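2'-5' RNA Ligase (Thermus thermophilus, PDB 1IUH) belongs to the LigT-like phosphoesterases of the 2H clan and is named as a 2'-5' RNA ligase. Local coordinates at residues L113-E116 and A117-P121. Numbering follows the deposited sequence.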
ATOM      1  N   LEU A 113      -2.251 -14.000  16.120  1.00 22.84           N
ATOM      2  CA  LEU A 113      -2.037 -15.246  15.437  1.00 21.49           C
ATOM      3  C   LEU A 113      -0.911 -16.104  15.997  1.00 22.04           C
ATOM      4  O   LEU A 113      -0.914 -17.319  15.814  1.00 22.24           O
ATOM      5  CB  LEU A 113      -1.784 -14.947  13.987  1.00 21.16           C
ATOM      6  CG  LEU A 113      -2.898 -15.045  12.941  1.00 22.62           C
ATOM      7  CD1 LEU A 113      -4.183 -14.673  13.494  1.00 20.72           C
ATOM      8  CD2 LEU A 113      -2.518 -14.204  11.694  1.00 18.94           C
ATOM      9  N   GLY A 114       0.009 -15.481  16.725  1.00 21.60           N
ATOM     10  CA  GLY A 114       1.154 -16.191  17.210  1.00 22.47           C
ATOM     11  C   GLY A 114       1.897 -16.708  15.972  1.00 24.37           C
ATOM     12  O   GLY A 114       1.909 -16.129  14.891  1.00 26.62           O
ATOM     13  N   GLU A 115       2.509 -17.845  16.146  1.00 25.49           N
ATOM     14  CA  GLU A 115       3.238 -18.532  15.142  1.00 26.68           C
ATOM     15  C   GLU A 115       2.565 -18.534  13.763  1.00 28.20           C
ATOM     16  O   GLU A 115       3.232 -18.461  12.726  1.00 29.96           O
ATOM     17  CB  GLU A 115       3.450 -19.917  15.740  1.00 27.09           C
ATOM     18  CG  GLU A 115       3.743 -21.026  14.825  1.00 28.63           C
ATOM     19  CD  GLU A 115       2.524 -21.585  14.161  1.00 26.75           C
ATOM     20  OE1 GLU A 115       2.587 -21.725  12.947  1.00 31.19           O
ATOM     21  OE2 GLU A 115       1.525 -21.908  14.815  1.00 27.27           O
ATOM     22  N   GLU A 116       1.244 -18.597  13.713  1.00 30.48           N
ATOM     23  CA  GLU A 116       0.544 -18.615  12.417  1.00 30.69           C
ATOM     24  C   GLU A 116       0.803 -17.361  11.544  1.00 29.64           C
ATOM     25  O   GLU A 116       0.645 -17.399  10.355  1.00 29.19           O
ATOM     26  CB  GLU A 116      -0.949 -18.715  12.635  1.00 33.74           C
ATOM     27  CG  GLU A 116      -1.485 -20.052  13.184  1.00 40.29           C
ATOM     28  CD  GLU A 116      -2.959 -19.900  13.648  1.00 44.42           C
ATOM     29  OE1 GLU A 116      -3.855 -19.947  12.743  1.00 47.36           O
ATOM     30  OE2 GLU A 116      -3.207 -19.690  14.889  1.00 42.53           O
ATOM     31  N   ALA A 117       1.205 -16.249  12.122  1.00 28.78           N
ATOM     32  CA  ALA A 117       1.401 -15.063  11.312  1.00 29.60           C
ATOM     33  C   ALA A 117       2.544 -15.189  10.310  1.00 30.71           C
ATOM     34  O   ALA A 117       2.649 -14.371   9.363  1.00 29.45           O
ATOM     35  CB  ALA A 117       1.613 -13.815  12.212  1.00 27.94           C
ATOM     36  N   VAL A 118       3.384 -16.211  10.499  1.00 30.39           N
ATOM     37  CA  VAL A 118       4.544 -16.360   9.632  1.00 30.66           C
ATOM     38  C   VAL A 118       4.178 -16.910   8.315  1.00 30.19           C
ATOM     39  O   VAL A 118       4.877 -16.698   7.331  1.00 28.99           O
ATOM     40  CB  VAL A 118       5.717 -17.216  10.312  1.00 31.66           C
ATOM     41  CG1 VAL A 118       5.990 -16.604  11.724  1.00 30.06           C
ATOM     42  CG2 VAL A 118       5.401 -18.760  10.335  1.00 29.91           C
ATOM     43  N   ARG A 119       3.044 -17.585   8.299  1.00 30.79           N
ATOM     44  CA  ARG A 119       2.583 -18.186   7.087  1.00 33.28           C
ATOM     45  C   ARG A 119       1.888 -17.176   6.160  1.00 33.26           C
ATOM     46  O   ARG A 119       1.612 -17.498   5.005  1.00 35.81           O
ATOM     47  CB  ARG A 119       1.700 -19.393   7.446  1.00 36.44           C
ATOM     48  CG  ARG A 119       2.485 -20.422   8.286  1.00 39.67           C
ATOM     49  CD  ARG A 119       1.779 -21.774   8.456  1.00 42.27           C
ATOM     50  NE  ARG A 119       1.715 -22.166   9.888  1.00 45.29           N
ATOM     51  CZ  ARG A 119       0.833 -23.027  10.391  1.00 46.66           C
ATOM     52  NH1 ARG A 119      -0.060 -23.601   9.586  1.00 47.50           N
ATOM     53  NH2 ARG A 119       0.808 -23.284  11.698  1.00 47.74           N
ATOM     54  N   ILE A 120       1.647 -15.956   6.653  1.00 30.83           N
ATOM     55  CA  ILE A 120       1.021 -14.909   5.870  1.00 28.02           C
ATOM     56  C   ILE A 120       2.021 -14.621   4.716  1.00 28.92           C
ATOM     57  O   ILE A 120       3.229 -14.520   4.936  1.00 28.73           O
ATOM     58  CB  ILE A 120       0.781 -13.638   6.731  1.00 25.87           C
ATOM     59  CG1 ILE A 120      -0.243 -13.931   7.844  1.00 23.93           C
ATOM     60  CG2 ILE A 120       0.401 -12.496   5.850  1.00 20.65           C
ATOM     61  CD1 ILE A 120      -0.487 -12.753   8.784  1.00 22.81           C
ATOM     62  N   PRO A 121       1.514 -14.495   3.481  1.00 27.32           N
ATOM     63  CA  PRO A 121       2.399 -14.244   2.353  1.00 27.08           C
ATOM     64  C   PRO A 121       3.163 -12.990   2.502  1.00 27.33           C
ATOM     65  O   PRO A 121       2.597 -11.947   2.859  1.00 27.44           O
ATOM     66  CB  PRO A 121       1.461 -14.218   1.144  1.00 25.78           C
ATOM     67  CG  PRO A 121       0.413 -15.244   1.572  1.00 27.57           C
ATOM     68  CD  PRO A 121       0.159 -14.853   3.027  1.00 26.83           C
TER
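Glu115 and Arg119 form a salt bridge on the exposed side of a 3-10-like turn that follows helix 96-113. Glu115 OE1 accepts a bond from Arg119 NH2 at 2.7 Å, through the syn lone pair and almost in the guanidinium plane. A weak second bond comes from Arg119 NE to the same oxygen at 3.2 Å. The carboxylate and guanidinium planes are 24° apart, nearly coplanar, and the carboxylate meets the guanidinium at its edge. The Glu115 side chain starts out away from 117-121, and the bend at chi2 (-80°) brings its carboxylate back to Arg119. Glu116 CG lies over one guanidinium face, 4.2 Å from Arg119 NH2.

Backbone bonds of the i to i+3 kind hold the turn itself. Ala117 N donates to Gly114 O at 2.9 Å, Val118 N to Glu115 O, and Arg119 N to Glu116 O. Gly114, with positive phi, is where the chain leaves the helix.

Leu113, Ala117 and Ile120 are buried. Ala117 and Ile120 touch Val109, so the turn is packed against the helix it follows. Ala117 also meets Trp123, and Leu113 packs on Arg48 and Glu52, all three in loops. Leu113 and Ile120 cross at about a right angle, with Leu113 CD2 3.8 Å from Ile120 CD1.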